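Local atomic coordinates of gluconate kinase (PDB entry 3LL3), a protein that probably phosphorylates a sugar or sugar acid such as gluconate using ATP, as an FGGY-family carbohydrate kinase, and is seen with ATP and D-xylulose bound. Residues Asn102-Lys105 against Ser106-Gln109; Ala45-Pro49 against Lys50-Asp54; Leu169-Asp172 against Thr173-Ala177. All coordinates share one frame; numbering follows the deposited sequence.

Contact 1 of 3, residues Asn102-Lys105 against Ser106-Gln109; sequences NCAK and SIVQ
Lys105 curls its side chain back past the amide of Ser106, the residue that follows it on helix 105-114. From CB, 3.3 Å from Ser106 N, the chain stays close to this nitrogen: CG and then CD both lie near it, and CD also reaches to 3.7 Å from Ser106 OG. A chi1 of 127°, well off a staggered value, and bends at each later torsion bring the end of the chain back beside the 102-105 turn. There NZ makes a weak hydrogen bond to Asn102 O at 3.4 Å. The same oxygen accepts from Lys105 N and closes the type I turn of Asn102-Lys105, so the ammonium adds a second, looser hold. A long, flexible lysine suits this exposed place, where methylenes can lie along the backbone while the ammonium stays at the exposed surface. On the buried side, Ala104 CB faces Ile107 CB at 4.3 Å, and Ala104 O approaches Val108 CG2 to 3.4 Å. Tyr135 of helix 133-143 packs on Ala104 and Val108, apolar residues that suit this buried side. Ala104 has no polar side chain to cap with. A water joins Cys103 O (2.7 Å) to Ile107 N (3.1 Å), serving one amide of the first turn, while Val108 N bonds to Ala104 O at 3.0 Å. The arrangement is that of a type I turn running into a helix with alanine at its N-cap position.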
loop_
_atom_site.group_PDB
_atom_site.type_symbol
_atom_site.label_atom_id
_atom_site.label_comp_id
_atom_site.label_asym_id
_atom_site.label_seq_id
_atom_site.Cartn_x
_atom_site.Cartn_y
_atom_site.Cartn_z
ATOM N N ASN A 102 -3.029 -2.537 27.810
ATOM C CA ASN A 102 -3.661 -1.304 27.344
ATOM C C ASN A 102 -4.956 -0.927 28.079
ATOM O O ASN A 102 -5.789 -0.175 27.560
ATOM C CB ASN A 102 -3.842 -1.323 25.821
ATOM C CG ASN A 102 -4.770 -2.423 25.360
ATOM O OD1 ASN A 102 -5.810 -2.679 25.973
ATOM N ND2 ASN A 102 -4.409 -3.074 24.257
ATOM N N CYS A 103 -5.106 -1.431 29.299
ATOM C CA CYS A 103 -6.325 -1.193 30.069
ATOM C C CYS A 103 -6.668 0.292 30.178
ATOM O O CYS A 103 -7.847 0.650 30.233
ATOM C CB CYS A 103 -6.226 -1.832 31.460
ATOM S SG CYS A 103 -4.923 -1.149 32.560
ATOM N N ALA A 104 -5.642 1.146 30.188
ATOM C CA ALA A 104 -5.811 2.592 30.377
ATOM C C ALA A 104 -6.019 3.380 29.087
ATOM O O ALA A 104 -5.967 4.611 29.086
ATOM C CB ALA A 104 -4.613 3.167 31.132
ATOM N N LYS A 105 -6.245 2.672 27.992
ATOM C CA LYS A 105 -6.281 3.313 26.686
ATOM C C LYS A 105 -7.363 4.397 26.562
ATOM O O LYS A 105 -7.111 5.441 25.964
ATOM C CB LYS A 105 -6.308 2.266 25.556
ATOM C CG LYS A 105 -7.424 2.398 24.541
ATOM C CD LYS A 105 -8.626 1.576 25.005
ATOM C CE LYS A 105 -8.306 0.085 24.964
ATOM N NZ LYS A 105 -8.831 -0.661 26.155
ATOM N N SER A 106 -8.532 4.176 27.165
ATOM C CA SER A 106 -9.595 5.182 27.138
ATOM C C SER A 106 -9.220 6.353 28.037
ATOM O O SER A 106 -9.487 7.515 27.716
ATOM C CB SER A 106 -10.935 4.583 27.583
ATOM O OG SER A 106 -11.267 3.448 26.802
ATOM N N ILE A 107 -8.585 6.037 29.157
ATOM C CA ILE A 107 -8.151 7.059 30.099
ATOM C C ILE A 107 -7.244 8.037 29.384
ATOM O O ILE A 107 -7.336 9.248 29.579
ATOM C CB ILE A 107 -7.367 6.459 31.291
ATOM C CG1 ILE A 107 -8.264 5.572 32.172
ATOM C CG2 ILE A 107 -6.696 7.566 32.095
ATOM C CD1 ILE A 107 -9.422 6.298 32.817
ATOM N N VAL A 108 -6.355 7.498 28.550
ATOM C CA VAL A 108 -5.376 8.322 27.849
ATOM C C VAL A 108 -6.063 9.198 26.824
ATOM O O VAL A 108 -5.797 10.399 26.731
ATOM C CB VAL A 108 -4.304 7.457 27.160
ATOM C CG1 VAL A 108 -3.459 8.307 26.222
ATOM C CG2 VAL A 108 -3.442 6.746 28.212
ATOM N N GLN A 109 -6.954 8.594 26.050
ATOM C CA GLN A 109 -7.683 9.352 25.042
ATOM C C GLN A 109 -8.436 10.532 25.678
ATOM O O GLN A 109 -8.339 11.653 25.187
ATOM C CB GLN A 109 -8.616 8.439 24.238
ATOM C CG GLN A 109 -9.334 9.147 23.101
ATOM C CD GLN A 109 -8.379 9.790 22.116
ATOM O OE1 GLN A 109 -8.459 10.997 21.854
ATOM N NE2 GLN A 109 -7.454 8.992 21.571
HETATM O O HOH W 1 -9.035 3.024 29.630
#

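Contact 2 of 3, residues Ala45-Pro49 against Lys50-Asp54; sequences AEEDP and KLIFD
Asp48 turns its carboxylate onto the opening turn of helix 49-65, where OD1 accepts a hydrogen bond from Lys50 N at 2.8 Å. The N-H comes from above the carboxylate plane, 39° out of it, and the bond is bent. With CG anti to the residue's own nitrogen, chi1 -175° places the acid beside its carbonyl carbon, within reach of Lys50 N. Its other oxygen, OD2, lies 3.4 Å from Leu51 CD1, while CD2 of the same leucine rests on Asp48 CB at 3.8 Å; the two side chains meet at about a right angle, the two leucine methyls lying side by side against CB and OD2. Replacing Asp48 by an alanine would probably leave Lys50 N without its capping acceptor and take from Leu51 CD1 the carboxylate it leans on.

One step further out, the backbone sets these groups. Asp48 O takes the amide of Ile52 at 3.1 Å, and Pro49 O takes that of Phe53 at 2.9 Å. Proline is apt as the first helical residue, since its nitrogen has no hydrogen that would need an acceptor and its ring favours the helical phi. Behind the cap, Glu47 lays its aliphatic stem and one oxygen against Ile52, with OE1 3.4 Å and CG 3.7 Å from Ile52 CD1.

The strand side continues into the two-stranded antiparallel pairing of 46-47 with 96-97, where Glu47 bonds to Ser96 through the backbone. On the helix side, helix 157-166 packs against Pro49 and Lys50 with Tyr160 and against Ile52 with Ile157, while Phe53 meets Tyr221 of helix 219-225 edge-to-face.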
loop_
_atom_site.group_PDB
_atom_site.type_symbol
_atom_site.label_atom_id
_atom_site.label_comp_id
_atom_site.label_asym_id
_atom_site.label_seq_id
_atom_site.Cartn_x
_atom_site.Cartn_y
_atom_site.Cartn_z
ATOM N N ALA A 45 -1.994 -7.705 29.571
ATOM C CA ALA A 45 -0.592 -8.081 29.514
ATOM C C ALA A 45 0.031 -7.991 30.900
ATOM O O ALA A 45 0.602 -6.962 31.269
ATOM C CB ALA A 45 0.148 -7.187 28.524
ATOM N N GLU A 46 -0.104 -9.069 31.671
ATOM C CA GLU A 46 0.364 -9.110 33.054
ATOM C C GLU A 46 1.328 -10.271 33.230
ATOM O O GLU A 46 1.330 -11.217 32.441
ATOM C CB GLU A 46 -0.807 -9.298 34.025
ATOM C CG GLU A 46 -1.887 -8.230 33.949
ATOM C CD GLU A 46 -3.016 -8.468 34.949
ATOM O OE1 GLU A 46 -2.985 -9.489 35.669
ATOM O OE2 GLU A 46 -3.933 -7.630 35.018
ATOM N N GLU A 47 2.154 -10.201 34.262
ATOM C CA GLU A 47 2.912 -11.378 34.650
ATOM C C GLU A 47 2.933 -11.504 36.160
ATOM O O GLU A 47 2.740 -10.518 36.881
ATOM C CB GLU A 47 4.320 -11.386 34.035
ATOM C CG GLU A 47 4.995 -10.033 33.961
ATOM C CD GLU A 47 6.130 -9.983 32.932
ATOM O OE1 GLU A 47 7.107 -9.241 33.168
ATOM O OE2 GLU A 47 6.053 -10.675 31.895
ATOM N N ASP A 48 3.145 -12.730 36.630
ATOM C CA ASP A 48 3.126 -13.037 38.058
ATOM C C ASP A 48 4.476 -12.702 38.705
ATOM O O ASP A 48 5.491 -13.336 38.402
ATOM C CB ASP A 48 2.775 -14.516 38.263
ATOM C CG ASP A 48 2.608 -14.894 39.737
ATOM O OD1 ASP A 48 3.061 -14.141 40.628
ATOM O OD2 ASP A 48 2.024 -15.967 40.000
ATOM N N PRO A 49 4.490 -11.688 39.587
ATOM C CA PRO A 49 5.726 -11.260 40.246
ATOM C C PRO A 49 6.396 -12.407 41.002
ATOM O O PRO A 49 7.622 -12.444 41.039
ATOM C CB PRO A 49 5.248 -10.171 41.208
ATOM C CG PRO A 49 4.038 -9.640 40.578
ATOM C CD PRO A 49 3.355 -10.828 39.959
ATOM N N LYS A 50 5.611 -13.323 41.571
ATOM C CA LYS A 50 6.168 -14.497 42.259
ATOM C C LYS A 50 6.971 -15.419 41.318
ATOM O O LYS A 50 8.055 -15.894 41.679
ATOM C CB LYS A 50 5.061 -15.289 42.965
ATOM C CG LYS A 50 4.478 -14.584 44.170
ATOM C CD LYS A 50 3.249 -15.301 44.703
ATOM C CE LYS A 50 2.982 -14.914 46.143
ATOM N NZ LYS A 50 4.148 -15.249 47.012
ATOM N N LEU A 51 6.433 -15.669 40.126
ATOM C CA LEU A 51 7.140 -16.433 39.094
ATOM C C LEU A 51 8.429 -15.749 38.664
ATOM O O LEU A 51 9.471 -16.393 38.521
ATOM C CB LEU A 51 6.250 -16.652 37.868
ATOM C CG LEU A 51 5.304 -17.847 37.948
ATOM C CD1 LEU A 51 4.671 -17.926 39.333
ATOM C CD2 LEU A 51 4.238 -17.778 36.870
ATOM N N ILE A 52 8.356 -14.442 38.449
ATOM C CA ILE A 52 9.535 -13.695 38.046
ATOM C C ILE A 52 10.600 -13.796 39.125
ATOM O O ILE A 52 11.774 -14.064 38.827
ATOM C CB ILE A 52 9.211 -12.219 37.758
ATOM C CG1 ILE A 52 8.322 -12.116 36.516
ATOM C CG2 ILE A 52 10.490 -11.424 37.585
ATOM C CD1 ILE A 52 7.987 -10.692 36.095
ATOM N N PHE A 53 10.195 -13.605 40.379
ATOM C CA PHE A 53 11.145 -13.682 41.477
ATOM C C PHE A 53 11.736 -15.088 41.635
ATOM O O PHE A 53 12.912 -15.228 41.941
ATOM C CB PHE A 53 10.535 -13.215 42.799
ATOM C CG PHE A 53 11.490 -13.296 43.949
ATOM C CD1 PHE A 53 11.365 -14.286 44.905
ATOM C CD2 PHE A 53 12.544 -12.403 44.051
ATOM C CE1 PHE A 53 12.265 -14.371 45.956
ATOM C CE2 PHE A 53 13.444 -12.483 45.093
ATOM C CZ PHE A 53 13.303 -13.463 46.049
ATOM N N ASP A 54 10.917 -16.118 41.429
ATOM C CA ASP A 54 11.411 -17.495 41.408
ATOM C C ASP A 54 12.463 -17.692 40.302
ATOM O O ASP A 54 13.508 -18.304 40.528
ATOM C CB ASP A 54 10.254 -18.484 41.223
ATOM C CG ASP A 54 9.381 -18.624 42.477
ATOM O OD1 ASP A 54 9.715 -18.034 43.531
ATOM O OD2 ASP A 54 8.357 -19.335 42.413
#

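Contact 3 of 3, residues Leu169-Asp172 against Thr173-Ala177; sequences LVTD and TTMAA
Asp172 and Thr174 form the tight part of this contact, a carboxylate gripped by the first turn of the short helix that begins at Thr173. Thr174 OG1 donates to Asp172 OD1 over 2.5 Å, using the syn lone pair of that oxygen. Two backbone amides add weaker, bent bonds to the same atom, Thr174 N at 2.8 Å and Met175 N at 3.3 Å, so three donors converge on OD1. Asp172 CG stands between its own nitrogen and carbonyl carbon (chi1 69°), which folds the acid over the turn instead of letting it extend from the strand. The second oxygen, OD2, lies 3.2 Å from Met175 CB and forms a salt bridge with Lys158, a charge that probably favours the ionised acid in this buried setting. This is a side-chain N-cap at a strand-to-helix junction: strand 170-172, paired in parallel with 206-208, passes directly into helix 173-176, and Ala176 N closes the first full turn on Asp172 O at 3.0 Å. Threonine suits position 174 because its hydroxyl both gives to the aspartate and accepts from Ser238 N, tying the turn to strand 232-238.

At Thr171 the touch is by van der Waals contact alone. Its OG1 is 3.4 Å from CB of Met175, which is a selenomethionine here, but hydrogen-bonds instead with Glu159 OE2. Its methyl CG2 stands 4.2 Å from Ala176 CB. The looser side is at Thr173, partly exposed, whose CB points away from strand 170-172 and whose side chain touches Ile207 of the paired strand 206-208.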
loop_
_atom_site.group_PDB
_atom_site.type_symbol
_atom_site.label_atom_id
_atom_site.label_comp_id
_atom_site.label_asym_id
_atom_site.label_seq_id
_atom_site.Cartn_x
_atom_site.Cartn_y
_atom_site.Cartn_z
ATOM N N LEU A 169 12.238 -0.876 49.972
ATOM C CA LEU A 169 11.496 -0.413 48.812
ATOM C C LEU A 169 12.160 0.831 48.257
ATOM O O LEU A 169 11.929 1.934 48.754
ATOM C CB LEU A 169 10.051 -0.077 49.181
ATOM C CG LEU A 169 9.008 -1.179 49.014
ATOM C CD1 LEU A 169 7.597 -0.637 49.289
ATOM C CD2 LEU A 169 9.078 -1.759 47.624
ATOM N N VAL A 170 12.966 0.652 47.210
ATOM C CA VAL A 170 13.690 1.754 46.605
ATOM C C VAL A 170 13.642 1.638 45.083
ATOM O O VAL A 170 13.752 0.536 44.539
ATOM C CB VAL A 170 15.154 1.736 47.039
ATOM C CG1 VAL A 170 15.900 2.910 46.431
ATOM C CG2 VAL A 170 15.256 1.761 48.576
ATOM N N THR A 171 13.450 2.763 44.410
ATOM C CA THR A 171 13.557 2.801 42.946
ATOM C C THR A 171 14.689 3.750 42.533
ATOM O O THR A 171 15.080 4.628 43.311
ATOM C CB THR A 171 12.216 3.206 42.283
ATOM O OG1 THR A 171 12.283 2.968 40.872
ATOM C CG2 THR A 171 11.883 4.678 42.542
ATOM N N ASP A 172 15.245 3.580 41.337
ATOM C CA ASP A 172 16.268 4.514 40.897
ATOM C C ASP A 172 15.601 5.576 40.040
ATOM O O ASP A 172 14.489 5.386 39.556
ATOM C CB ASP A 172 17.367 3.820 40.083
ATOM C CG ASP A 172 16.865 3.352 38.725
ATOM O OD1 ASP A 172 17.191 3.991 37.698
ATOM O OD2 ASP A 172 16.127 2.342 38.691
ATOM N N THR A 173 16.289 6.690 39.861
ATOM C CA THR A 173 15.799 7.793 39.057
ATOM C C THR A 173 15.311 7.354 37.657
ATOM O O THR A 173 14.283 7.816 37.210
ATOM C CB THR A 173 16.892 8.855 38.879
ATOM O OG1 THR A 173 17.383 9.270 40.166
ATOM C CG2 THR A 173 16.358 10.042 38.126
ATOM N N THR A 174 16.053 6.483 36.962
ATOM C CA THR A 174 15.685 6.149 35.571
ATOM C C THR A 174 14.395 5.341 35.533
ATOM O O THR A 174 13.659 5.360 34.545
ATOM C CB THR A 174 16.785 5.336 34.819
ATOM O OG1 THR A 174 16.730 3.970 35.238
ATOM C CG2 THR A 174 18.168 5.895 35.080
HETATM N N MSE A 175 14.121 4.622 36.616
HETATM C CA MSE A 175 12.905 3.821 36.686
HETATM C C MSE A 175 11.706 4.692 37.112
HETATM O O MSE A 175 10.598 4.508 36.625
HETATM C CB MSE A 175 13.096 2.635 37.631
HETATM C CG MSE A 175 11.967 1.638 37.587
HETATM SE SE MSE A 175 11.740 0.715 35.875
HETATM C CE MSE A 175 13.479 -0.205 35.803
ATOM N N ALA A 176 11.942 5.636 38.017
ATOM C CA ALA A 176 10.923 6.614 38.385
ATOM C C ALA A 176 10.554 7.416 37.125
ATOM O O ALA A 176 9.402 7.832 36.949
ATOM C CB ALA A 176 11.446 7.534 39.478
ATOM N N ALA A 177 11.545 7.589 36.240
ATOM C CA ALA A 177 11.352 8.307 34.991
ATOM C C ALA A 177 10.338 7.627 34.070
ATOM O O ALA A 177 9.759 8.286 33.214
ATOM C CB ALA A 177 12.704 8.534 34.264
#

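All three contacts sit at helix N-termini in the N-terminal FGGY-family part of the chain, in series as contact 2, contact 1, contact 3, and none touches another. Contact 3 is buried, whereas contacts 1 and 2 are partly buried, with exposed lysines on their outer sides. Contacts 2 and 3 share an aspartate N-cap behind a short strand, and both pack on helix 157-166; contact 1 follows a turn and packs on helix 133-143. Chemistry follows place: the buried aspartate is matched by a hydroxyl and, outside its segments, by Lys158, the half-exposed one caps a single amide, and contact 1, with alanine at the N-cap position, has a water bridging to a first-turn amide.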